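Local coordinates for putative endo-1,4-beta-xylanase (Bacteroides thetaiotaomicron VPI-5482, PDB 5MSX), which probably hydrolyses O-glycosidic bonds as a family 43 glycoside hydrolase, consistent with an arabinofuranosidase acting on the plant pectin rhamnogalacturonan II, at residues K71-V74 / H75-F78; A97-N101 / G102-I106; N178-M181 / I182-D185; V263-P266 / E267-N271. All blocks are in the same frame, centred on the assembly; numbering follows the deposited sequence.

Contact 1. Residues K71-V74 / H75-F78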
loop_
_atom_site.group_PDB
_atom_site.type_symbol
_atom_site.label_atom_id
_atom_site.label_comp_id
_atom_site.label_asym_id
_atom_site.label_seq_id
_atom_site.Cartn_x
_atom_site.Cartn_y
_atom_site.Cartn_z
ATOM N N LYS C 71 -6.077 27.458 -9.209
ATOM C CA LYS C 71 -5.772 27.849 -7.841
ATOM C C LYS C 71 -6.980 28.433 -7.135
ATOM O O LYS C 71 -7.064 28.392 -5.904
ATOM C CB LYS C 71 -4.621 28.843 -7.829
ATOM C CG LYS C 71 -3.344 28.250 -8.399
ATOM C CD LYS C 71 -2.148 29.175 -8.213
ATOM C CE LYS C 71 -0.858 28.514 -8.687
ATOM N NZ LYS C 71 -0.706 28.644 -10.163
ATOM N N ASP C 72 -7.916 28.978 -7.904
ATOM C CA ASP C 72 -9.026 29.750 -7.331
ATOM C C ASP C 72 -10.433 29.254 -7.722
ATOM O O ASP C 72 -11.416 29.803 -7.236
ATOM C CB ASP C 72 -8.885 31.238 -7.707
ATOM C CG ASP C 72 -8.878 31.483 -9.229
ATOM O OD1 ASP C 72 -8.965 30.540 -10.045
ATOM O OD2 ASP C 72 -8.786 32.651 -9.637
ATOM N N PHE C 73 -10.521 28.239 -8.585
ATOM C CA PHE C 73 -11.815 27.731 -9.128
ATOM C C PHE C 73 -12.461 28.591 -10.242
ATOM O O PHE C 73 -13.584 28.297 -10.696
ATOM C CB PHE C 73 -12.841 27.490 -8.000
ATOM C CG PHE C 73 -13.705 26.280 -8.230
ATOM C CD1 PHE C 73 -13.176 25.004 -8.063
ATOM C CD2 PHE C 73 -15.038 26.415 -8.622
ATOM C CE1 PHE C 73 -13.961 23.867 -8.278
ATOM C CE2 PHE C 73 -15.820 25.280 -8.851
ATOM C CZ PHE C 73 -15.279 24.005 -8.692
ATOM N N VAL C 74 -11.744 29.608 -10.709
ATOM C CA VAL C 74 -12.243 30.522 -11.752
ATOM C C VAL C 74 -11.365 30.390 -13.002
ATOM O O VAL C 74 -11.863 30.132 -14.094
ATOM C CB VAL C 74 -12.258 31.959 -11.222
ATOM C CG1 VAL C 74 -12.712 32.945 -12.282
ATOM C CG2 VAL C 74 -13.177 32.034 -10.007
ATOM N N HIS C 75 -10.054 30.557 -12.823
ATOM C CA HIS C 75 -9.082 30.403 -13.901
ATOM C C HIS C 75 -8.533 29.009 -13.951
ATOM O O HIS C 75 -7.869 28.585 -13.015
ATOM C CB HIS C 75 -7.947 31.411 -13.698
ATOM C CG HIS C 75 -8.435 32.821 -13.661
ATOM N ND1 HIS C 75 -8.686 33.491 -12.482
ATOM C CD2 HIS C 75 -8.789 33.664 -14.659
ATOM C CE1 HIS C 75 -9.139 34.701 -12.757
ATOM N NE2 HIS C 75 -9.206 34.832 -14.070
ATOM N N TRP C 76 -8.793 28.310 -15.056
ATOM C CA TRP C 76 -8.431 26.909 -15.238
ATOM C C TRP C 76 -7.444 26.768 -16.372
ATOM O O TRP C 76 -7.475 27.572 -17.286
ATOM C CB TRP C 76 -9.687 26.096 -15.571
ATOM C CG TRP C 76 -10.673 26.028 -14.429
ATOM C CD1 TRP C 76 -11.661 26.927 -14.135
ATOM C CD2 TRP C 76 -10.740 25.008 -13.422
ATOM N NE1 TRP C 76 -12.334 26.528 -13.004
ATOM C CE2 TRP C 76 -11.789 25.355 -12.547
ATOM C CE3 TRP C 76 -9.999 23.843 -13.168
ATOM C CZ2 TRP C 76 -12.128 24.565 -11.422
ATOM C CZ3 TRP C 76 -10.337 23.046 -12.059
ATOM C CH2 TRP C 76 -11.400 23.413 -11.207
ATOM N N SER C 77 -6.577 25.755 -16.327
ATOM C CA SER C 77 -5.686 25.483 -17.440
ATOM C C SER C 77 -5.252 24.045 -17.489
ATOM O O SER C 77 -5.393 23.316 -16.536
ATOM C CB SER C 77 -4.458 26.401 -17.388
ATOM O OG SER C 77 -3.734 26.200 -16.195
ATOM N N PHE C 78 -4.757 23.629 -18.639
ATOM C CA PHE C 78 -4.144 22.322 -18.801
ATOM C C PHE C 78 -2.997 22.440 -19.808
ATOM O O PHE C 78 -2.931 23.414 -20.591
ATOM C CB PHE C 78 -5.149 21.262 -19.278
ATOM C CG PHE C 78 -5.400 21.272 -20.772
ATOM C CD1 PHE C 78 -6.342 22.137 -21.319
ATOM C CD2 PHE C 78 -4.700 20.406 -21.637
ATOM C CE1 PHE C 78 -6.555 22.168 -22.699
ATOM C CE2 PHE C 78 -4.915 20.439 -23.013
ATOM C CZ PHE C 78 -5.852 21.320 -23.545
HETATM O O HOH W 1 -5.850 29.273 -11.341
HETATM O O HOH W 2 -10.812 29.596 -16.984
#
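Asp72 OD1 takes two backbone N-H groups on the same face of its carboxylate: His75 N at 3.0 Å, on the syn side, and Val74 N at 3.0 Å, from well above the plane. The second bond, to the amide two residues on, defines an Asx turn. Chi1 of 59° sets CG of Asp72 between its own N and carbonyl carbon, and from there the other oxygen reaches the imidazole. Asp72 OD2 offers its syn lone pair to His75 ND1 at 3.0 Å, with an N-H...O angle of 163°; carboxylate and ring are nearly coplanar, 25° apart, so the histidine is held by its edge while Val74 CG1 lies over one face in a CH-pi contact. The turn carries the chain from strand 67-70 to strand 78-79, and Ser70 OG bonds to the backbone of both Asp72 and His75. On the apolar side, the edge of the Trp76 six-membered ring is directed at the face of Phe73 in a T-shaped pair, with Trp76 CZ2 only 3.5 Å from Phe73 CD1. Trp76 NE1 makes a weak bond to Phe73 O, 3.2 Å. One water joins Lys71 N to His75 O; another joins Val74 O to Trp76 N.

Contact 2. Residues A97-N101 / G102-I106; sequences AIFAN and GKYYI. With EDO (1,2-ethanediol), chain G.
Phe99 and Tyr104 face each other as a non-hydrogen-bonded antiparallel pair, and the edge of Phe99 points at the face of Tyr104, with Phe99 CD1 3.7 Å from Tyr104 CZ and the ring planes at 62°. Chi1 of -176° places the Phe99 ring opposite its backbone N, and Phe99 CZ also reaches Gly102 CA at 3.6 Å. Tyr104 is buried; the loose, exposed part is Phe99 itself and Asn101 in the turn. A 1,2-ethanediol, probably from the crystallisation liquor, lies over one Phe99 face while its O1 hydrogen-bonds Tyr104 OH at 2.7 Å. Thr269 and Gly268 of the second subunit pack nearby. Tighter is the buried Tyr105, whose ring turns its edge to the carbonyl oxygens of Ile98 and Ala100, CE1 lying 3.2 Å from Ala100 O. Its OH accepts from Asn101 ND2 at 3.1 Å, in the amide plane, with the amide standing 85° to the ring. Replacing Tyr105 with an alanine would probably open a gap beside Ala100 and cost Asn101 ND2 its bond to the phenol oxygen, though Glu179 O would still accept from it. In the backbone ladder Ile98 and Tyr105 exchange two bonds, as do Ala100 and Lys103 at the type I' turn. The hairpin continues through strand 113-119, just past which Asp120 forms a salt bridge with Lys103, while Ile98 packs on strand 156-159.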
loop_
_atom_site.group_PDB
_atom_site.type_symbol
_atom_site.label_atom_id
_atom_site.label_comp_id
_atom_site.label_asym_id
_atom_site.label_seq_id
_atom_site.Cartn_x
_atom_site.Cartn_y
_atom_site.Cartn_z
ATOM N N ALA C 97 -8.689 11.289 -8.498
ATOM C CA ALA C 97 -7.342 10.763 -8.261
ATOM C C ALA C 97 -7.294 10.402 -6.776
ATOM O O ALA C 97 -7.523 11.258 -5.961
ATOM C CB ALA C 97 -6.292 11.814 -8.596
ATOM N N ILE C 98 -7.061 9.138 -6.444
ATOM C CA ILE C 98 -7.137 8.649 -5.041
ATOM C C ILE C 98 -5.718 8.455 -4.477
ATOM O O ILE C 98 -4.913 7.739 -5.067
ATOM C CB ILE C 98 -7.907 7.312 -4.987
ATOM C CG1 ILE C 98 -9.232 7.422 -5.771
ATOM C CG2 ILE C 98 -8.172 6.887 -3.544
ATOM C CD1 ILE C 98 -10.191 8.472 -5.218
ATOM N N PHE C 99 -5.411 9.087 -3.354
ATOM C CA PHE C 99 -4.095 8.917 -2.731
ATOM C C PHE C 99 -4.055 7.658 -1.874
ATOM O O PHE C 99 -4.846 7.520 -0.983
ATOM C CB PHE C 99 -3.699 10.121 -1.893
ATOM C CG PHE C 99 -2.323 10.000 -1.333
ATOM C CD1 PHE C 99 -1.224 10.222 -2.139
ATOM C CD2 PHE C 99 -2.125 9.606 -0.021
ATOM C CE1 PHE C 99 0.067 10.094 -1.636
ATOM C CE2 PHE C 99 -0.846 9.456 0.487
ATOM C CZ PHE C 99 0.250 9.698 -0.315
ATOM N N ALA C 100 -3.137 6.746 -2.166
ATOM C CA ALA C 100 -2.940 5.538 -1.361
ATOM C C ALA C 100 -1.572 4.937 -1.683
ATOM O O ALA C 100 -1.057 5.099 -2.810
ATOM C CB ALA C 100 -4.039 4.508 -1.613
ATOM N N ASN C 101 -0.974 4.283 -0.681
ATOM C CA ASN C 101 0.347 3.631 -0.812
ATOM C C ASN C 101 1.411 4.586 -1.323
ATOM O O ASN C 101 2.235 4.207 -2.122
ATOM C CB ASN C 101 0.262 2.409 -1.759
ATOM C CG ASN C 101 -0.836 1.453 -1.375
ATOM O OD1 ASN C 101 -0.966 1.088 -0.205
ATOM N ND2 ASN C 101 -1.649 1.048 -2.352
ATOM N N GLY C 102 1.327 5.850 -0.922
ATOM C CA GLY C 102 2.271 6.867 -1.359
ATOM C C GLY C 102 2.128 7.308 -2.799
ATOM O O GLY C 102 3.007 7.991 -3.284
ATOM N N LYS C 103 1.009 6.950 -3.445
ATOM C CA LYS C 103 0.746 7.156 -4.882
ATOM C C LYS C 103 -0.670 7.706 -5.133
ATOM O O LYS C 103 -1.528 7.695 -4.248
ATOM C CB LYS C 103 0.805 5.814 -5.635
ATOM C CG LYS C 103 2.117 5.065 -5.591
ATOM C CD LYS C 103 3.244 5.914 -6.119
ATOM C CE LYS C 103 4.543 5.134 -6.144
ATOM N NZ LYS C 103 5.682 6.022 -5.762
ATOM N N TYR C 104 -0.904 8.079 -6.385
ATOM C CA TYR C 104 -2.223 8.471 -6.888
ATOM C C TYR C 104 -2.738 7.417 -7.858
ATOM O O TYR C 104 -2.017 7.003 -8.779
ATOM C CB TYR C 104 -2.137 9.830 -7.565
ATOM C CG TYR C 104 -1.879 10.924 -6.583
ATOM C CD1 TYR C 104 -2.926 11.521 -5.898
ATOM C CD2 TYR C 104 -0.557 11.331 -6.258
ATOM C CE1 TYR C 104 -2.708 12.514 -4.959
ATOM C CE2 TYR C 104 -0.325 12.351 -5.314
ATOM C CZ TYR C 104 -1.411 12.928 -4.667
ATOM O OH TYR C 104 -1.236 13.922 -3.728
ATOM N N TYR C 105 -3.968 6.965 -7.630
ATOM C CA TYR C 105 -4.657 6.017 -8.501
ATOM C C TYR C 105 -5.878 6.702 -9.180
ATOM O O TYR C 105 -6.539 7.536 -8.573
ATOM C CB TYR C 105 -5.128 4.814 -7.708
ATOM C CG TYR C 105 -4.032 3.993 -7.083
ATOM C CD1 TYR C 105 -3.473 4.354 -5.837
ATOM C CD2 TYR C 105 -3.565 2.838 -7.706
ATOM C CE1 TYR C 105 -2.472 3.590 -5.250
ATOM C CE2 TYR C 105 -2.546 2.070 -7.130
ATOM C CZ TYR C 105 -2.011 2.449 -5.912
ATOM O OH TYR C 105 -1.027 1.698 -5.357
ATOM N N ILE C 106 -6.153 6.335 -10.426
ATOM C CA ILE C 106 -7.305 6.824 -11.141
ATOM C C ILE C 106 -7.901 5.673 -11.931
ATOM O O ILE C 106 -7.183 4.747 -12.325
ATOM C CB ILE C 106 -6.926 8.059 -11.991
ATOM C CG1 ILE C 106 -8.170 8.902 -12.317
ATOM C CG2 ILE C 106 -6.125 7.650 -13.228
ATOM C CD1 ILE C 106 -7.825 10.321 -12.708
HETATM C C1 EDO G . -2.531 13.636 -0.448
HETATM O O1 EDO G . -2.856 14.320 -1.650
HETATM C C2 EDO G . -1.814 14.657 0.404
HETATM O O2 EDO G . -0.726 15.241 -0.339
#

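Contact 3. Residues N178-M181 / I182-D185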
loop_
_atom_site.group_PDB
_atom_site.type_symbol
_atom_site.label_atom_id
_atom_site.label_comp_id
_atom_site.label_asym_id
_atom_site.label_seq_id
_atom_site.Cartn_x
_atom_site.Cartn_y
_atom_site.Cartn_z
ATOM N N ASN C 178 -9.095 -4.103 -2.668
ATOM C CA ASN C 178 -7.936 -4.480 -1.825
ATOM C C ASN C 178 -6.971 -3.327 -1.590
ATOM O O ASN C 178 -7.013 -2.331 -2.306
ATOM C CB ASN C 178 -7.191 -5.673 -2.447
ATOM C CG ASN C 178 -8.064 -6.909 -2.569
ATOM O OD1 ASN C 178 -7.778 -7.811 -3.344
ATOM N ND2 ASN C 178 -9.128 -6.955 -1.805
ATOM N N GLU C 179 -6.063 -3.494 -0.621
ATOM C CA GLU C 179 -5.076 -2.458 -0.264
ATOM C C GLU C 179 -4.119 -2.114 -1.376
ATOM O O GLU C 179 -3.617 -0.993 -1.426
ATOM C CB GLU C 179 -4.234 -2.833 0.967
ATOM C CG GLU C 179 -5.033 -3.242 2.194
ATOM C CD GLU C 179 -5.171 -4.749 2.293
ATOM O OE1 GLU C 179 -5.978 -5.325 1.514
ATOM O OE2 GLU C 179 -4.457 -5.352 3.130
ATOM N N ASP C 180 -3.855 -3.061 -2.266
ATOM C CA ASP C 180 -3.134 -2.748 -3.503
ATOM C C ASP C 180 -3.923 -1.769 -4.449
ATOM O O ASP C 180 -3.360 -1.291 -5.429
ATOM C CB ASP C 180 -2.717 -4.039 -4.259
ATOM C CG ASP C 180 -3.912 -4.860 -4.780
ATOM O OD1 ASP C 180 -5.063 -4.394 -4.752
ATOM O OD2 ASP C 180 -3.697 -6.004 -5.212
ATOM N N MET C 181 -5.215 -1.541 -4.176
ATOM C CA MET C 181 -6.066 -0.577 -4.919
ATOM C C MET C 181 -6.338 -0.941 -6.397
ATOM O O MET C 181 -6.798 -0.092 -7.186
ATOM C CB MET C 181 -5.479 0.841 -4.807
ATOM C CG MET C 181 -5.399 1.347 -3.369
ATOM S SD MET C 181 -7.028 1.540 -2.597
ATOM C CE MET C 181 -7.525 3.022 -3.491
ATOM N N ILE C 182 -6.031 -2.190 -6.779
ATOM C CA ILE C 182 -6.235 -2.643 -8.138
ATOM C C ILE C 182 -6.995 -3.963 -8.269
ATOM O O ILE C 182 -7.352 -4.352 -9.364
ATOM C CB ILE C 182 -4.900 -2.675 -8.899
ATOM C CG1 ILE C 182 -3.939 -3.709 -8.337
ATOM C CG2 ILE C 182 -4.229 -1.312 -8.829
ATOM C CD1 ILE C 182 -2.633 -3.736 -9.106
ATOM N N THR C 183 -7.275 -4.625 -7.162
ATOM C CA THR C 183 -7.870 -5.939 -7.171
ATOM C C THR C 183 -9.231 -5.754 -6.551
ATOM O O THR C 183 -9.329 -5.361 -5.390
ATOM C CB THR C 183 -7.050 -6.908 -6.291
ATOM O OG1 THR C 183 -5.675 -6.913 -6.713
ATOM C CG2 THR C 183 -7.622 -8.309 -6.351
ATOM N N VAL C 184 -10.266 -6.069 -7.310
ATOM C CA VAL C 184 -11.607 -5.974 -6.844
ATOM C C VAL C 184 -11.953 -7.251 -6.119
ATOM O O VAL C 184 -11.561 -8.304 -6.552
ATOM C CB VAL C 184 -12.588 -5.743 -7.999
ATOM C CG1 VAL C 184 -14.004 -5.629 -7.453
ATOM C CG2 VAL C 184 -12.196 -4.478 -8.754
ATOM N N ASP C 185 -12.702 -7.151 -5.025
ATOM C CA ASP C 185 -13.118 -8.336 -4.267
ATOM C C ASP C 185 -14.169 -9.134 -5.033
ATOM O O ASP C 185 -15.010 -8.565 -5.770
ATOM C CB ASP C 185 -13.698 -7.919 -2.915
ATOM C CG ASP C 185 -13.921 -9.086 -1.975
ATOM O OD1 ASP C 185 -12.948 -9.803 -1.636
ATOM O OD2 ASP C 185 -15.074 -9.268 -1.554
HETATM O O HOH W 3 -10.083 -9.310 -2.108
#
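The flat carboxylate of Asp180 meets Ile182 N above its plane, 54° out of it, through OD1 at 3.1 Å, and Thr183 OG1 near its plane on the syn side of OD2. Ile182 CG1 stands almost straight over Asp180 CG at 3.7 Å, on the same face as Ile182 N. The other flat group, the Asn178 amide, brings OD1 to 3.1 Å from Thr183 CG2, and its ND2 donates to a water that in turn donates to Asp185 OD1. A chi1 of 65° folds the Asp180 carboxylate back over the residues that follow. Asn271 of the third subunit packs against Asp180 and Thr183. A type I turn spans Asn178 to Met181, and Asn178 N, at the start of the turn, donates to Thr183 O past its end at 3.0 Å and 175°, so the connection between strands 173-177 and 184-185 closes on itself. Thr183 OG1 gives its proton to Asp180 OD2 at 2.6 Å, while Thr183 N makes a weak bond to Asp180 OD1. An alanine in place of Asp180 would probably leave Ile182 N and the Thr183 hydroxyl without their acceptor and free the hydroxyl to turn. Accepting from Ile182 N and Thr183 OG1 would be expected to stabilise the carboxylate's negative charge and favour the ionised form.

Contact 4. Residues V263-P266 / E267-N271. With EDO (1,2-ethanediol), chain V; EDO (1,2-ethanediol), chain B.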
loop_
_atom_site.group_PDB
_atom_site.type_symbol
_atom_site.label_atom_id
_atom_site.label_comp_id
_atom_site.label_asym_id
_atom_site.label_seq_id
_atom_site.Cartn_x
_atom_site.Cartn_y
_atom_site.Cartn_z
ATOM N N VAL C 263 -19.589 15.214 -6.538
ATOM C CA VAL C 263 -19.682 16.031 -5.331
ATOM C C VAL C 263 -18.287 16.238 -4.750
ATOM O O VAL C 263 -17.453 15.337 -4.740
ATOM C CB VAL C 263 -20.657 15.426 -4.269
ATOM C CG1 VAL C 263 -20.588 16.159 -2.920
ATOM C CG2 VAL C 263 -22.085 15.480 -4.806
ATOM N N PHE C 264 -18.028 17.454 -4.284
ATOM C CA PHE C 264 -16.781 17.763 -3.622
ATOM C C PHE C 264 -16.963 18.871 -2.568
ATOM O O PHE C 264 -17.931 19.623 -2.595
ATOM C CB PHE C 264 -15.686 18.146 -4.646
ATOM C CG PHE C 264 -15.880 19.495 -5.253
ATOM C CD1 PHE C 264 -16.705 19.663 -6.338
ATOM C CD2 PHE C 264 -15.255 20.615 -4.696
ATOM C CE1 PHE C 264 -16.904 20.931 -6.895
ATOM C CE2 PHE C 264 -15.450 21.889 -5.218
ATOM C CZ PHE C 264 -16.273 22.050 -6.322
ATOM N N HIS C 265 -16.001 18.939 -1.653
ATOM C CA HIS C 265 -15.892 20.017 -0.709
ATOM C C HIS C 265 -14.421 20.398 -0.602
ATOM O O HIS C 265 -13.585 19.523 -0.527
ATOM C CB HIS C 265 -16.491 19.621 0.658
ATOM C CG HIS C 265 -15.728 18.578 1.407
ATOM N ND1 HIS C 265 -14.777 18.892 2.358
ATOM C CD2 HIS C 265 -15.837 17.230 1.426
ATOM C CE1 HIS C 265 -14.301 17.784 2.896
ATOM N NE2 HIS C 265 -14.929 16.761 2.351
ATOM N N PRO C 266 -14.109 21.703 -0.629
ATOM C CA PRO C 266 -12.726 22.131 -0.376
ATOM C C PRO C 266 -12.234 21.622 0.984
ATOM O O PRO C 266 -12.984 21.646 1.951
ATOM C CB PRO C 266 -12.817 23.661 -0.368
ATOM C CG PRO C 266 -14.013 23.965 -1.208
ATOM C CD PRO C 266 -14.977 22.829 -0.998
ATOM N N GLU C 267 -10.996 21.149 1.028
ATOM C CA GLU C 267 -10.415 20.587 2.251
ATOM C C GLU C 267 -10.592 21.517 3.470
ATOM O O GLU C 267 -10.480 22.730 3.361
ATOM C CB GLU C 267 -8.924 20.246 2.015
ATOM C CG GLU C 267 -8.197 19.531 3.155
ATOM C CD GLU C 267 -8.722 18.134 3.488
ATOM O OE1 GLU C 267 -9.824 17.729 3.045
ATOM O OE2 GLU C 267 -8.019 17.421 4.234
ATOM N N GLY C 268 -10.894 20.932 4.622
ATOM C CA GLY C 268 -11.114 21.717 5.837
ATOM C C GLY C 268 -12.379 22.571 5.868
ATOM O O GLY C 268 -12.456 23.453 6.708
ATOM N N THR C 269 -13.368 22.334 4.980
ATOM C CA THR C 269 -14.658 23.064 5.022
ATOM C C THR C 269 -15.842 22.104 5.064
ATOM O O THR C 269 -15.699 20.914 4.764
ATOM C CB THR C 269 -14.863 23.998 3.814
ATOM O OG1 THR C 269 -15.127 23.224 2.621
ATOM C CG2 THR C 269 -13.638 24.900 3.601
ATOM N N ASP C 270 -17.013 22.626 5.424
ATOM C CA ASP C 270 -18.283 21.900 5.247
ATOM C C ASP C 270 -19.091 22.466 4.067
ATOM O O ASP C 270 -20.316 22.372 4.049
ATOM C CB ASP C 270 -19.127 21.964 6.529
ATOM C CG ASP C 270 -20.326 20.985 6.505
ATOM O OD1 ASP C 270 -20.107 19.789 6.238
ATOM O OD2 ASP C 270 -21.485 21.400 6.758
ATOM N N ASN C 271 -18.417 23.064 3.086
ATOM C CA ASN C 271 -19.109 23.657 1.957
ATOM C C ASN C 271 -19.066 22.622 0.877
ATOM O O ASN C 271 -17.991 22.331 0.355
ATOM C CB ASN C 271 -18.435 24.955 1.513
ATOM C CG ASN C 271 -18.338 25.973 2.636
ATOM O OD1 ASN C 271 -17.305 26.622 2.801
ATOM N ND2 ASN C 271 -19.406 26.108 3.421
HETATM C C1 EDO V . -13.175 15.725 -2.491
HETATM O O1 EDO V . -14.210 16.453 -1.802
HETATM C C2 EDO V . -11.848 16.449 -2.409
HETATM O O2 EDO V . -12.012 17.866 -2.552
HETATM C C1 EDO B . -14.444 28.406 0.390
HETATM O O1 EDO B . -13.928 27.133 -0.058
HETATM C C2 EDO B . -15.931 28.493 0.055
HETATM O O2 EDO B . -16.501 27.165 0.041
#
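Pro266 and Thr269 cross obliquely, the threonine hydroxyl lying beside the proline ring, with Thr269 OG1 3.6 Å from Pro266 CD. A chi1 of 72° folds the hydroxyl of Thr269 back against its own main chain, where it donates to Pro266 O at 2.7 Å. The same oxygen accepts from Thr269 N at 3.1 Å, the closing bond of a type II turn from Pro266 to Thr269. Gly268 supplies the positive phi of 69° that the turn needs. His265 directs its CB toward residues 267-271, with CB 3.1 Å from Asn271 O, and its ND1 gives a weak bond to Pro266 O. Asn271 O also meets Pro266 CD at 3.3 Å, so one carbonyl touches two consecutive residues of the incoming chain. The turn leads from strand 261-264 into strand 272-278; Phe264 pairs its backbone with Tyr273, and His265 meets the Tyr272 ring. Two 1,2-ethanediol molecules, probably from the crystallisation liquor, bind here, one at the His265 backbone and one at Asn271 OD1. Chemically, the turn rests on Pro266 O, which takes two sound bonds from one threonine; together with a weak bond from Asn271 N to Thr269 OG1, they probably fix that side chain's rotation.

In the fold
All four contacts lie within the family 43 range and follow one another along the chain, each being a local turn or connection between strands. Contacts 2 and 3 are neighbours, their centres about 12 Å apart: Asn101 ND2 probably bonds to Glu179 O, and Met181 packs on Ala100, joining the 98-106 hairpin to the sheet holding strand 173-177. Contacts 1 and 4, with centres about 17 Å apart, touch through Phe73 and Phe264, which links the 71-78 connection to the sheet of strand 261-264. Contacts 1 and 3 are furthest apart, about 33 Å between centres. The two touching pairs thus tie together separate sheets of the catalytic domain, consistent with the five-bladed beta-propeller of this family.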